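PDB 2GFG: BH2851 from Bacillus halodurans, which is of unknown function but, as a CYTH-domain protein and putative adenylate cyclase, probably acts on nucleotide or other triphosphate-bearing substrates. Local coordinates for residues L35-Y40 with I119-T124; D139-L144 with I183-S188; E9-V14 with T179-Q184; I63-L68 with E78-L83. All coordinates share one frame; numbering follows the deposited sequence.

Interaction 1 (L35-Y40 with I119-T124); sequences LQRNHY and IGTLST
Tyr40 reaches across strand 119-124 and touches three of its residues in turn. Its CB sits 3.7 Å from Ile119 CG1. With CG anti to the carbonyl carbon (chi1 -58°), the ring is carried along the neighbouring strand: CD2 passes 3.9 Å from Gly120 O, CE2 comes 3.5 Å from Leu122 CB, and the tip OH lies beside the same leucine, 3.7 Å from Leu122 CD2. One face of the ring looks onto Asn38 O, and Phe186 of helix 182-190 meets it edge-to-face. Underneath, the strands pair antiparallel, with Gln36-Thr124 and Asn38-Leu122 as hydrogen-bonded pairs. On the face of Gln36, Asn38 and Thr124 a single water is held by Gln36 NE2, Asn38 ND2 (2.7 Å from the water oxygen) and Thr124 OG1. Asn38 OD1 turns to Arg58, and Thr124 OG1 also bonds Ser141. On the other face Thr121 CG2 lies over the His39 ring, 3.8 Å from its centroid, in a CH-pi contact. The face of Tyr40 is thus apolar at the Leu122 end and polar at the Thr124 end, where a shared water, Arg58 and Ser141 satisfy the polar groups inside the barrel.

Interaction 2 (D139-L144 with I183-S188); sequences DHSSYL and IQRFFS
Leu144 and Tyr143 close on Phe186 from two directions. Leu144 CD1 stands over one face of the Phe186 ring, 3.8 Å from its centroid and only 16° off the normal, while Tyr143 CB meets the ring's edge at CD2, 3.8 Å away. Phe186 has its ring anti to its own amide nitrogen (chi1 179°), which brings it out from the helix to the strand end. Tyr143 takes the rarer setting with CG between N and C (chi1 53°), and its ring slides past Phe186 in the opposite sense: CE2 approaches Arg185 O at 3.4 Å and OH lies 3.7 Å from Arg185 CB. Arg185, bent at chi3, crosses the tyrosine at about a right angle and forms salt bridges with Asp148 and Glu150. Asp148 also takes a hydrogen bond from Tyr143 OH. With an alanine in place of Tyr143, Asp148 would probably lose that hydroxyl partner and a gap would open beside Phe186 and Arg185. The strand end and the loop residue after it thus meet the helix mainly by apolar packing, while the polar ends of Tyr143 and Arg185 converge on Asp148.

Interaction 3 (E9-V14 with T179-Q184); sequences ERKTLV and TENKIQ. With EDO (1,2-ethanediol), chain H.
The amide of Asn181 is met over its face: Lys11 NZ stands 66° out of the carbonyl plane and bonds OD1 at 2.6 Å. The C2 carbon of a bound 1,2-ethanediol lies 3.3 Å from the same Asn181 OD1. Another flat group, the guanidinium of Arg10, takes Glu9 O close to its own plane at NH1, 3.2 Å away, although that donor stands above the peptide carbonyl. Lys11 starts with CG between N and C (chi1 44°), and the extended chain carries its ammonium between Asn181 OD1 and Thr179 O, the latter a weak bond of 3.2 Å from NZ. The second grip is Thr179 OG1, which accepts Leu13 N at 3.0 Å (149° at the hydrogen) and is bonded to Val177 O as well, while its CG2 packs 3.8 Å from Leu13 CG. The diol is held weakly by Lys182 N and bonds Glu150, probably as a guest from the crystallisation liquor. Lys182 NZ itself pairs with Asp139, Glu150 and Glu152. Glu9 and Lys11, with Glu7 before them, match the ExExK signature of the CYTH family, whose acidic and basic residues line a triphosphate tunnel. Joining this strand to the start of helix 182-190 is consistent with that tunnel fold, in which a C-terminal helix closes against the barrel.

Interaction 4 (I63-L68 with E78-L83); sequences IFTFTL and ETNQTL
In the beta hairpin of strands 63-71 and 76-83, Thr67 and Asn80 form a non-hydrogen-bonded pair whose side chains lie side by side. Thr67 OG1 donates to Asn80 OD1 at 2.7 Å, in the carbonyl plane and on a lone pair. The same amide, with CG anti to its carbonyl carbon (chi1 -62°), sends ND2 to Glu78 OE1 at 3.1 Å; the carboxylate is met from above its plane, but the oxygen lies nearly in the plane of the amide. Thr67 CG2 packs 3.6 Å from Glu78 CG. The carboxylates of Glu5 and Glu7 lie close to Glu78, and Arg56 is a long, weak partner. At Asn80, an alanine in its place would probably leave Thr67 OG1 without this acceptor and the Glu78 carboxylate less firmly held. The hairpin belongs to the closed antiparallel barrel, and its other face is mixed: Phe66, Leu68 and Leu83 are apolar, Thr79 and Gln81 polar. Here Phe66 CB meets Leu83 CG at 3.7 Å, and helix 101-108 packs over Phe66 and Leu68. Backbone bonds link Phe66 with Gln81 and Leu68 with Thr79. Near the hairpin's open end, a water accepts from Phe64 N at 3.0 Å and donates to Leu83 O at 2.7 Å.

In the fold
Interactions 1 and 4 are strand pairings within one closed antiparallel barrel, about 13 Å apart between centres and not in contact; both are partly buried. Interactions 2 and 3 instead bring helix 182-190 and its approach to that barrel and share Ile183 and Gln184. Interaction 2 is buried and mostly hydrocarbon, whereas interaction 3 is a surface contact carried by a lysine, an amide and a hydroxyl. Lys182 of interaction 3 joins Asp139 of interaction 2 in a salt bridge, and Tyr40 of interaction 1 packs on Ile183, so these three form one cluster. Interaction 4 lies across the chain's centre from interactions 2 and 3.

Interaction 1 (L35-Y40 with I119-T124)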
loop_
_atom_site.group_PDB
_atom_site.type_symbol
_atom_site.label_atom_id
_atom_site.label_comp_id
_atom_site.label_asym_id
_atom_site.label_seq_id
_atom_site.Cartn_x
_atom_site.Cartn_y
_atom_site.Cartn_z
ATOM N N LEU A 35 9.974 -2.586 -8.863
ATOM C CA LEU A 35 9.476 -1.211 -8.822
ATOM C C LEU A 35 7.990 -1.167 -9.128
ATOM O O LEU A 35 7.512 -1.874 -10.013
ATOM C CB LEU A 35 10.255 -0.342 -9.830
ATOM C CG LEU A 35 9.885 1.140 -9.973
ATOM C CD1 LEU A 35 9.845 1.870 -8.624
ATOM C CD2 LEU A 35 10.879 1.824 -10.925
ATOM N N GLN A 36 7.247 -0.389 -8.331
ATOM C CA GLN A 36 5.820 -0.163 -8.569
ATOM C C GLN A 36 5.455 1.305 -8.322
ATOM O O GLN A 36 6.121 2.002 -7.542
ATOM C CB GLN A 36 4.978 -1.072 -7.672
ATOM C CG GLN A 36 5.095 -0.748 -6.152
ATOM C CD GLN A 36 4.623 -1.883 -5.265
ATOM O OE1 GLN A 36 4.691 -3.050 -5.641
ATOM N NE2 GLN A 36 4.156 -1.544 -4.077
ATOM N N ARG A 37 4.405 1.763 -9.007
ATOM C CA ARG A 37 3.910 3.130 -8.870
ATOM C C ARG A 37 2.487 3.107 -8.379
ATOM O O ARG A 37 1.630 2.474 -8.982
ATOM C CB ARG A 37 3.962 3.848 -10.199
ATOM C CG ARG A 37 5.339 4.179 -10.653
ATOM C CD ARG A 37 5.324 5.243 -11.736
ATOM N NE ARG A 37 6.655 5.792 -11.977
ATOM C CZ ARG A 37 6.913 6.849 -12.758
ATOM N NH1 ARG A 37 5.920 7.487 -13.402
ATOM N NH2 ARG A 37 8.164 7.274 -12.901
ATOM N N ASN A 38 2.235 3.824 -7.290
ATOM C CA ASN A 38 0.915 3.919 -6.715
ATOM C C ASN A 38 0.338 5.271 -7.034
ATOM O O ASN A 38 0.890 6.291 -6.627
ATOM C CB ASN A 38 0.991 3.723 -5.208
ATOM C CG ASN A 38 1.624 2.420 -4.834
ATOM O OD1 ASN A 38 1.156 1.372 -5.221
ATOM N ND2 ASN A 38 2.732 2.484 -4.099
ATOM N N HIS A 39 -0.704 5.286 -7.870
ATOM C CA HIS A 39 -1.391 6.519 -8.231
ATOM C C HIS A 39 -2.599 6.663 -7.339
ATOM O O HIS A 39 -3.494 5.830 -7.377
ATOM C CB HIS A 39 -1.822 6.482 -9.688
ATOM C CG HIS A 39 -0.691 6.314 -10.649
ATOM N ND1 HIS A 39 -0.004 7.383 -11.184
ATOM C CD2 HIS A 39 -0.115 5.200 -11.163
ATOM C CE1 HIS A 39 0.942 6.935 -11.991
ATOM N NE2 HIS A 39 0.894 5.615 -11.999
ATOM N N TYR A 40 -2.629 7.728 -6.535
ATOM C CA TYR A 40 -3.681 7.898 -5.517
ATOM C C TYR A 40 -4.825 8.762 -5.986
ATOM O O TYR A 40 -4.625 9.744 -6.688
ATOM C CB TYR A 40 -3.087 8.475 -4.241
ATOM C CG TYR A 40 -1.987 7.625 -3.664
ATOM C CD1 TYR A 40 -2.191 6.257 -3.415
ATOM C CD2 TYR A 40 -0.748 8.176 -3.338
ATOM C CE1 TYR A 40 -1.182 5.459 -2.889
ATOM C CE2 TYR A 40 0.274 7.386 -2.797
ATOM C CZ TYR A 40 0.050 6.022 -2.580
ATOM O OH TYR A 40 1.048 5.230 -2.060
ATOM N N ILE A 119 -4.561 12.557 -7.351
ATOM C CA ILE A 119 -3.891 13.552 -6.459
ATOM C C ILE A 119 -2.359 13.480 -6.538
ATOM O O ILE A 119 -1.677 14.480 -6.308
ATOM C CB ILE A 119 -4.369 13.438 -4.958
ATOM C CG1 ILE A 119 -4.172 12.024 -4.405
ATOM C CG2 ILE A 119 -5.834 13.850 -4.842
ATOM C CD1 ILE A 119 -4.213 11.952 -2.864
ATOM N N GLY A 120 -1.827 12.302 -6.873
ATOM C CA GLY A 120 -0.384 12.141 -7.066
ATOM C C GLY A 120 0.076 10.694 -7.078
ATOM O O GLY A 120 -0.718 9.776 -6.870
ATOM N N THR A 121 1.384 10.508 -7.262
ATOM C CA THR A 121 1.973 9.189 -7.435
ATOM C C THR A 121 3.171 8.975 -6.500
ATOM O O THR A 121 4.092 9.784 -6.461
ATOM C CB THR A 121 2.428 8.976 -8.897
ATOM O OG1 THR A 121 1.323 9.206 -9.771
ATOM C CG2 THR A 121 2.962 7.543 -9.117
ATOM N N LEU A 122 3.146 7.848 -5.783
ATOM C CA LEU A 122 4.230 7.431 -4.908
ATOM C C LEU A 122 4.850 6.166 -5.480
ATOM O O LEU A 122 4.138 5.179 -5.728
ATOM C CB LEU A 122 3.684 7.171 -3.496
ATOM C CG LEU A 122 4.633 6.625 -2.417
ATOM C CD1 LEU A 122 4.187 7.095 -1.048
ATOM C CD2 LEU A 122 4.737 5.087 -2.445
ATOM N N SER A 123 6.170 6.190 -5.703
ATOM C CA SER A 123 6.887 5.026 -6.242
ATOM C C SER A 123 7.522 4.221 -5.123
ATOM O O SER A 123 8.053 4.789 -4.179
ATOM C CB SER A 123 7.963 5.467 -7.230
ATOM O OG SER A 123 7.380 6.050 -8.382
ATOM N N THR A 124 7.486 2.891 -5.252
ATOM C CA THR A 124 8.092 1.990 -4.254
ATOM C C THR A 124 8.933 0.899 -4.915
ATOM O O THR A 124 8.503 0.265 -5.878
ATOM C CB THR A 124 7.025 1.317 -3.358
ATOM O OG1 THR A 124 6.299 2.321 -2.637
ATOM C CG2 THR A 124 7.684 0.349 -2.345
HETATM O O HOH W 1 3.871 0.718 -2.437
#

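Interaction 2 (D139-L144 with I183-S188)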
loop_
_atom_site.group_PDB
_atom_site.type_symbol
_atom_site.label_atom_id
_atom_site.label_comp_id
_atom_site.label_asym_id
_atom_site.label_seq_id
_atom_site.Cartn_x
_atom_site.Cartn_y
_atom_site.Cartn_z
ATOM N N ASP A 139 10.321 -1.983 1.870
ATOM C CA ASP A 139 9.829 -0.934 0.956
ATOM C C ASP A 139 10.663 0.322 1.010
ATOM O O ASP A 139 10.703 1.005 2.036
ATOM C CB ASP A 139 8.387 -0.557 1.317
ATOM C CG ASP A 139 7.397 -1.643 1.000
ATOM O OD1 ASP A 139 7.786 -2.670 0.416
ATOM O OD2 ASP A 139 6.206 -1.454 1.323
ATOM N N HIS A 140 11.286 0.654 -0.118
ATOM C CA HIS A 140 11.943 1.932 -0.308
ATOM C C HIS A 140 11.047 2.760 -1.233
ATOM O O HIS A 140 10.822 2.383 -2.393
ATOM C CB HIS A 140 13.347 1.727 -0.916
ATOM C CG HIS A 140 14.018 2.997 -1.350
ATOM N ND1 HIS A 140 14.876 3.049 -2.429
ATOM C CD2 HIS A 140 13.930 4.263 -0.878
ATOM C CE1 HIS A 140 15.305 4.289 -2.584
ATOM N NE2 HIS A 140 14.732 5.046 -1.668
ATOM N N SER A 141 10.501 3.854 -0.703
ATOM C CA SER A 141 9.525 4.670 -1.433
ATOM C C SER A 141 10.048 6.065 -1.700
ATOM O O SER A 141 10.793 6.609 -0.906
ATOM C CB SER A 141 8.212 4.764 -0.641
ATOM O OG SER A 141 7.673 3.481 -0.410
ATOM N N SER A 142 9.622 6.645 -2.832
ATOM C CA SER A 142 9.941 8.033 -3.181
ATOM C C SER A 142 8.669 8.757 -3.593
ATOM O O SER A 142 7.853 8.211 -4.344
ATOM C CB SER A 142 10.948 8.080 -4.318
ATOM O OG SER A 142 10.373 7.606 -5.521
ATOM N N TYR A 143 8.500 9.984 -3.111
ATOM C CA TYR A 143 7.287 10.763 -3.403
ATOM C C TYR A 143 7.475 12.233 -3.104
ATOM O O TYR A 143 8.096 12.596 -2.098
ATOM C CB TYR A 143 6.083 10.217 -2.599
ATOM C CG TYR A 143 6.322 10.106 -1.090
ATOM C CD1 TYR A 143 7.003 8.999 -0.542
ATOM C CD2 TYR A 143 5.823 11.077 -0.207
ATOM C CE1 TYR A 143 7.213 8.886 0.845
ATOM C CE2 TYR A 143 6.022 10.971 1.182
ATOM C CZ TYR A 143 6.719 9.872 1.699
ATOM O OH TYR A 143 6.915 9.766 3.056
ATOM N N LEU A 144 6.970 13.083 -4.007
ATOM C CA LEU A 144 6.965 14.533 -3.808
ATOM C C LEU A 144 8.369 15.105 -3.413
ATOM O O LEU A 144 8.476 15.948 -2.518
ATOM C CB LEU A 144 5.908 14.911 -2.747
ATOM C CG LEU A 144 4.489 14.414 -3.026
ATOM C CD1 LEU A 144 3.597 14.553 -1.784
ATOM C CD2 LEU A 144 3.882 15.158 -4.221
ATOM N N ILE A 183 0.115 6.076 1.590
ATOM C CA ILE A 183 -0.820 7.069 1.063
ATOM C C ILE A 183 -1.056 8.227 2.059
ATOM O O ILE A 183 -1.235 9.378 1.654
ATOM C CB ILE A 183 -2.184 6.400 0.649
ATOM C CG1 ILE A 183 -3.055 7.383 -0.111
ATOM C CG2 ILE A 183 -2.937 5.829 1.881
ATOM C CD1 ILE A 183 -4.239 6.742 -0.783
ATOM N N GLN A 184 -1.030 7.912 3.354
ATOM C CA GLN A 184 -1.191 8.933 4.403
ATOM C C GLN A 184 0.105 9.730 4.569
ATOM O O GLN A 184 0.072 10.958 4.719
ATOM C CB GLN A 184 -1.596 8.288 5.725
ATOM C CG GLN A 184 -2.904 7.484 5.655
ATOM C CD GLN A 184 -4.126 8.358 5.596
ATOM N N ARG A 185 1.255 9.029 4.502
ATOM C CA ARG A 185 2.573 9.697 4.485
ATOM C C ARG A 185 2.705 10.571 3.239
ATOM O O ARG A 185 3.388 11.589 3.263
ATOM C CB ARG A 185 3.724 8.677 4.528
ATOM C CG ARG A 185 3.781 7.840 5.804
ATOM C CD ARG A 185 5.171 7.248 6.047
ATOM N NE ARG A 185 5.726 6.553 4.871
ATOM C CZ ARG A 185 5.519 5.257 4.564
ATOM N NH1 ARG A 185 4.677 4.506 5.271
ATOM N NH2 ARG A 185 6.123 4.734 3.505
ATOM N N PHE A 186 2.045 10.153 2.142
ATOM C CA PHE A 186 2.028 10.936 0.905
ATOM C C PHE A 186 1.321 12.279 1.091
ATOM O O PHE A 186 1.934 13.318 0.920
ATOM C CB PHE A 186 1.358 10.156 -0.257
ATOM C CG PHE A 186 1.292 10.937 -1.546
ATOM C CD1 PHE A 186 0.221 11.800 -1.805
ATOM C CD2 PHE A 186 2.348 10.887 -2.459
ATOM C CE1 PHE A 186 0.197 12.573 -2.961
ATOM C CE2 PHE A 186 2.325 11.654 -3.616
ATOM C CZ PHE A 186 1.250 12.496 -3.870
ATOM N N PHE A 187 0.012 12.249 1.401
ATOM C CA PHE A 187 -0.771 13.520 1.463
ATOM C C PHE A 187 -0.633 14.322 2.790
ATOM O O PHE A 187 -0.977 15.502 2.830
ATOM C CB PHE A 187 -2.277 13.350 1.019
ATOM C CG PHE A 187 -3.024 12.225 1.701
ATOM C CD1 PHE A 187 -3.231 12.230 3.086
ATOM C CD2 PHE A 187 -3.715 11.273 0.925
ATOM C CE1 PHE A 187 -4.018 11.222 3.703
ATOM C CE2 PHE A 187 -4.506 10.279 1.534
ATOM C CZ PHE A 187 -4.646 10.248 2.917
ATOM N N SER A 188 -0.072 13.706 3.836
ATOM C CA SER A 188 0.356 14.487 5.027
ATOM C C SER A 188 1.571 15.369 4.639
ATOM O O SER A 188 1.719 16.485 5.137
ATOM C CB SER A 188 0.693 13.578 6.222
ATOM O OG SER A 188 1.853 12.802 5.978
#

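Interaction 3 (E9-V14 with T179-Q184)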
loop_
_atom_site.group_PDB
_atom_site.type_symbol
_atom_site.label_atom_id
_atom_site.label_comp_id
_atom_site.label_asym_id
_atom_site.label_seq_id
_atom_site.Cartn_x
_atom_site.Cartn_y
_atom_site.Cartn_z
ATOM N N GLU A 9 -1.760 -6.412 8.635
ATOM C CA GLU A 9 -0.452 -5.811 8.366
ATOM C C GLU A 9 0.154 -5.137 9.610
ATOM O O GLU A 9 -0.531 -4.404 10.322
ATOM C CB GLU A 9 -0.598 -4.781 7.237
ATOM C CG GLU A 9 0.700 -4.105 6.793
ATOM C CD GLU A 9 0.450 -2.984 5.790
ATOM O OE1 GLU A 9 -0.008 -3.284 4.656
ATOM O OE2 GLU A 9 0.701 -1.804 6.140
ATOM N N ARG A 10 1.452 -5.391 9.840
ATOM C CA ARG A 10 2.250 -4.656 10.840
ATOM C C ARG A 10 3.394 -3.961 10.115
ATOM O O ARG A 10 3.914 -4.481 9.149
ATOM C CB ARG A 10 2.791 -5.599 11.907
ATOM C CG ARG A 10 1.708 -6.332 12.719
ATOM C CD ARG A 10 0.867 -5.361 13.574
ATOM N NE ARG A 10 -0.157 -6.063 14.363
ATOM C CZ ARG A 10 -1.330 -6.508 13.883
ATOM N NH1 ARG A 10 -1.651 -6.353 12.597
ATOM N NH2 ARG A 10 -2.180 -7.128 14.694
ATOM N N LYS A 11 3.808 -2.807 10.620
ATOM C CA LYS A 11 4.694 -1.907 9.861
ATOM C C LYS A 11 5.491 -0.980 10.756
ATOM O O LYS A 11 5.036 -0.598 11.816
ATOM C CB LYS A 11 3.845 -1.053 8.899
ATOM C CG LYS A 11 2.569 -0.489 9.565
ATOM C CD LYS A 11 1.803 0.468 8.688
ATOM C CE LYS A 11 0.474 0.865 9.377
ATOM N NZ LYS A 11 -0.205 2.010 8.716
ATOM N N THR A 12 6.693 -0.619 10.303
ATOM C CA THR A 12 7.450 0.482 10.900
ATOM C C THR A 12 8.441 1.066 9.899
ATOM O O THR A 12 9.010 0.340 9.081
ATOM C CB THR A 12 8.233 0.055 12.196
ATOM O OG1 THR A 12 8.824 1.218 12.805
ATOM C CG2 THR A 12 9.344 -0.967 11.873
ATOM N N LEU A 13 8.636 2.382 9.975
ATOM C CA LEU A 13 9.667 3.063 9.203
ATOM C C LEU A 13 11.022 2.742 9.782
ATOM O O LEU A 13 11.148 2.492 10.990
ATOM C CB LEU A 13 9.455 4.584 9.232
ATOM C CG LEU A 13 8.195 5.114 8.554
ATOM C CD1 LEU A 13 7.891 6.527 9.013
ATOM C CD2 LEU A 13 8.329 5.056 7.041
ATOM N N VAL A 14 12.042 2.751 8.925
ATOM C CA VAL A 14 13.423 2.534 9.354
ATOM C C VAL A 14 14.360 3.496 8.642
ATOM O O VAL A 14 13.979 4.146 7.661
ATOM C CB VAL A 14 13.894 1.046 9.112
ATOM C CG1 VAL A 14 13.156 0.087 10.047
ATOM C CG2 VAL A 14 13.702 0.631 7.655
ATOM N N THR A 179 3.901 4.829 12.503
ATOM C CA THR A 179 3.978 4.735 11.050
ATOM C C THR A 179 2.596 4.682 10.420
ATOM O O THR A 179 1.900 3.672 10.513
ATOM C CB THR A 179 4.785 3.481 10.632
ATOM O OG1 THR A 179 6.104 3.559 11.183
ATOM C CG2 THR A 179 4.876 3.362 9.098
ATOM N N GLU A 180 2.200 5.778 9.788
ATOM C CA GLU A 180 0.957 5.813 9.014
ATOM C C GLU A 180 1.198 5.188 7.635
ATOM O O GLU A 180 2.341 4.951 7.243
ATOM C CB GLU A 180 0.417 7.259 8.893
ATOM C CG GLU A 180 1.298 8.212 8.075
ATOM C CD GLU A 180 0.991 9.690 8.341
ATOM O OE1 GLU A 180 -0.171 10.015 8.685
ATOM O OE2 GLU A 180 1.921 10.524 8.199
ATOM N N ASN A 181 0.115 4.883 6.931
ATOM C CA ASN A 181 0.196 4.253 5.599
ATOM C C ASN A 181 0.895 5.143 4.556
ATOM O O ASN A 181 0.901 6.354 4.681
ATOM C CB ASN A 181 -1.213 3.865 5.111
ATOM C CG ASN A 181 -1.802 2.663 5.883
ATOM O OD1 ASN A 181 -1.079 1.732 6.259
ATOM N ND2 ASN A 181 -3.114 2.676 6.087
ATOM N N LYS A 182 1.498 4.507 3.535
ATOM C CA LYS A 182 2.207 5.234 2.447
ATOM C C LYS A 182 1.374 6.378 1.905
ATOM O O LYS A 182 1.861 7.496 1.760
ATOM C CB LYS A 182 2.552 4.287 1.302
ATOM C CG LYS A 182 3.757 3.430 1.549
ATOM C CD LYS A 182 3.891 2.363 0.487
ATOM C CE LYS A 182 5.100 1.476 0.725
ATOM N NZ LYS A 182 5.035 0.772 2.016
ATOM N N ILE A 183 0.115 6.076 1.590
ATOM C CA ILE A 183 -0.820 7.069 1.063
ATOM C C ILE A 183 -1.056 8.227 2.059
ATOM O O ILE A 183 -1.235 9.378 1.654
ATOM C CB ILE A 183 -2.184 6.400 0.649
ATOM C CG1 ILE A 183 -3.055 7.383 -0.111
ATOM C CG2 ILE A 183 -2.937 5.829 1.881
ATOM C CD1 ILE A 183 -4.239 6.742 -0.783
ATOM N N GLN A 184 -1.030 7.912 3.354
ATOM C CA GLN A 184 -1.191 8.933 4.403
ATOM C C GLN A 184 0.105 9.730 4.569
ATOM O O GLN A 184 0.072 10.958 4.719
ATOM C CB GLN A 184 -1.596 8.288 5.725
ATOM C CG GLN A 184 -2.904 7.484 5.655
ATOM C CD GLN A 184 -4.126 8.358 5.596
HETATM C C1 EDO H . 2.011 0.658 3.931
HETATM O O1 EDO H . 2.433 1.623 4.896
HETATM C C2 EDO H . 0.579 0.937 3.474
HETATM O O2 EDO H . 0.504 1.198 2.059
#

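Interaction 4 (I63-L68 with E78-L83)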
loop_
_atom_site.group_PDB
_atom_site.type_symbol
_atom_site.label_atom_id
_atom_site.label_comp_id
_atom_site.label_asym_id
_atom_site.label_seq_id
_atom_site.Cartn_x
_atom_site.Cartn_y
_atom_site.Cartn_z
ATOM N N ILE A 63 1.507 -4.187 -15.598
ATOM C CA ILE A 63 0.192 -4.614 -15.107
ATOM C C ILE A 63 -0.389 -3.535 -14.192
ATOM O O ILE A 63 0.269 -3.094 -13.236
ATOM C CB ILE A 63 0.270 -5.965 -14.364
ATOM C CG1 ILE A 63 0.597 -7.081 -15.356
ATOM C CG2 ILE A 63 -1.080 -6.274 -13.615
ATOM C CD1 ILE A 63 0.997 -8.367 -14.722
ATOM N N PHE A 64 -1.630 -3.129 -14.489
ATOM C CA PHE A 64 -2.349 -2.123 -13.712
ATOM C C PHE A 64 -3.413 -2.776 -12.862
ATOM O O PHE A 64 -4.156 -3.640 -13.345
ATOM C CB PHE A 64 -2.989 -1.104 -14.637
ATOM C CG PHE A 64 -2.005 -0.318 -15.426
ATOM C CD1 PHE A 64 -1.469 -0.830 -16.599
ATOM C CD2 PHE A 64 -1.561 0.932 -14.971
ATOM C CE1 PHE A 64 -0.525 -0.106 -17.324
ATOM C CE2 PHE A 64 -0.641 1.669 -15.703
ATOM C CZ PHE A 64 -0.112 1.149 -16.869
ATOM N N THR A 65 -3.494 -2.353 -11.593
ATOM C CA THR A 65 -4.462 -2.897 -10.642
ATOM C C THR A 65 -5.174 -1.761 -9.889
ATOM O O THR A 65 -4.529 -0.940 -9.222
ATOM C CB THR A 65 -3.777 -3.833 -9.625
ATOM O OG1 THR A 65 -3.006 -4.828 -10.326
ATOM C CG2 THR A 65 -4.811 -4.529 -8.732
ATOM N N PHE A 66 -6.497 -1.715 -10.032
ATOM C CA PHE A 66 -7.349 -0.755 -9.329
ATOM C C PHE A 66 -7.686 -1.344 -7.973
ATOM O O PHE A 66 -8.186 -2.457 -7.897
ATOM C CB PHE A 66 -8.633 -0.525 -10.164
ATOM C CG PHE A 66 -9.441 0.724 -9.784
ATOM C CD1 PHE A 66 -8.825 1.879 -9.251
ATOM C CD2 PHE A 66 -10.805 0.800 -10.140
ATOM C CE1 PHE A 66 -9.567 3.025 -8.991
ATOM C CE2 PHE A 66 -11.555 1.954 -9.879
ATOM C CZ PHE A 66 -10.948 3.058 -9.303
ATOM N N THR A 67 -7.386 -0.609 -6.894
ATOM C CA THR A 67 -7.531 -1.161 -5.524
ATOM C C THR A 67 -8.179 -0.190 -4.558
ATOM O O THR A 67 -7.745 0.964 -4.427
ATOM C CB THR A 67 -6.155 -1.611 -4.950
ATOM O OG1 THR A 67 -5.674 -2.719 -5.701
ATOM C CG2 THR A 67 -6.271 -2.024 -3.470
ATOM N N LEU A 68 -9.241 -0.662 -3.903
ATOM C CA LEU A 68 -9.834 0.030 -2.771
ATOM C C LEU A 68 -9.443 -0.710 -1.484
ATOM O O LEU A 68 -9.375 -1.945 -1.468
ATOM C CB LEU A 68 -11.363 0.069 -2.910
ATOM C CG LEU A 68 -12.167 0.689 -1.748
ATOM C CD1 LEU A 68 -11.814 2.159 -1.544
ATOM C CD2 LEU A 68 -13.666 0.524 -1.987
ATOM N N GLU A 78 -9.565 -5.440 1.213
ATOM C CA GLU A 78 -8.935 -4.979 -0.005
ATOM C C GLU A 78 -9.684 -5.542 -1.214
ATOM O O GLU A 78 -9.813 -6.755 -1.357
ATOM C CB GLU A 78 -7.477 -5.425 -0.042
ATOM C CG GLU A 78 -6.622 -4.624 -0.994
ATOM C CD GLU A 78 -5.195 -5.138 -1.070
ATOM O OE1 GLU A 78 -5.004 -6.266 -1.536
ATOM O OE2 GLU A 78 -4.272 -4.394 -0.710
ATOM N N THR A 79 -10.232 -4.652 -2.036
ATOM C CA THR A 79 -10.924 -5.041 -3.263
ATOM C C THR A 79 -10.058 -4.674 -4.453
ATOM O O THR A 79 -9.808 -3.486 -4.707
ATOM C CB THR A 79 -12.296 -4.351 -3.373
ATOM O OG1 THR A 79 -13.062 -4.647 -2.210
ATOM C CG2 THR A 79 -13.059 -4.831 -4.616
ATOM N N ASN A 80 -9.579 -5.705 -5.170
ATOM C CA ASN A 80 -8.661 -5.529 -6.298
ATOM C C ASN A 80 -9.364 -5.775 -7.638
ATOM O O ASN A 80 -10.216 -6.675 -7.753
ATOM C CB ASN A 80 -7.472 -6.492 -6.163
ATOM C CG ASN A 80 -6.651 -6.242 -4.907
ATOM O OD1 ASN A 80 -6.207 -5.115 -4.652
ATOM N ND2 ASN A 80 -6.400 -7.298 -4.146
ATOM N N GLN A 81 -8.994 -4.990 -8.651
ATOM C CA GLN A 81 -9.528 -5.165 -10.012
ATOM C C GLN A 81 -8.455 -4.831 -11.036
ATOM O O GLN A 81 -7.863 -3.756 -10.983
ATOM C CB GLN A 81 -10.742 -4.268 -10.217
ATOM C CG GLN A 81 -11.489 -4.466 -11.544
ATOM C CD GLN A 81 -12.611 -3.453 -11.728
ATOM O OE1 GLN A 81 -13.164 -2.930 -10.748
ATOM N NE2 GLN A 81 -12.929 -3.143 -12.977
ATOM N N THR A 82 -8.207 -5.760 -11.961
ATOM C CA THR A 82 -7.249 -5.549 -13.050
ATOM C C THR A 82 -7.802 -4.550 -14.051
ATOM O O THR A 82 -8.976 -4.606 -14.405
ATOM C CB THR A 82 -6.940 -6.873 -13.803
ATOM O OG1 THR A 82 -6.485 -7.857 -12.881
ATOM C CG2 THR A 82 -5.854 -6.659 -14.904
ATOM N N LEU A 83 -6.940 -3.638 -14.504
ATOM C CA LEU A 83 -7.294 -2.657 -15.538
ATOM C C LEU A 83 -6.366 -2.798 -16.714
ATOM O O LEU A 83 -5.227 -3.215 -16.560
ATOM C CB LEU A 83 -7.164 -1.239 -15.003
ATOM C CG LEU A 83 -7.960 -0.817 -13.787
ATOM C CD1 LEU A 83 -7.784 0.685 -13.579
ATOM C CD2 LEU A 83 -9.437 -1.168 -13.922
HETATM O O HOH W 2 -3.016 -4.691 -16.663
#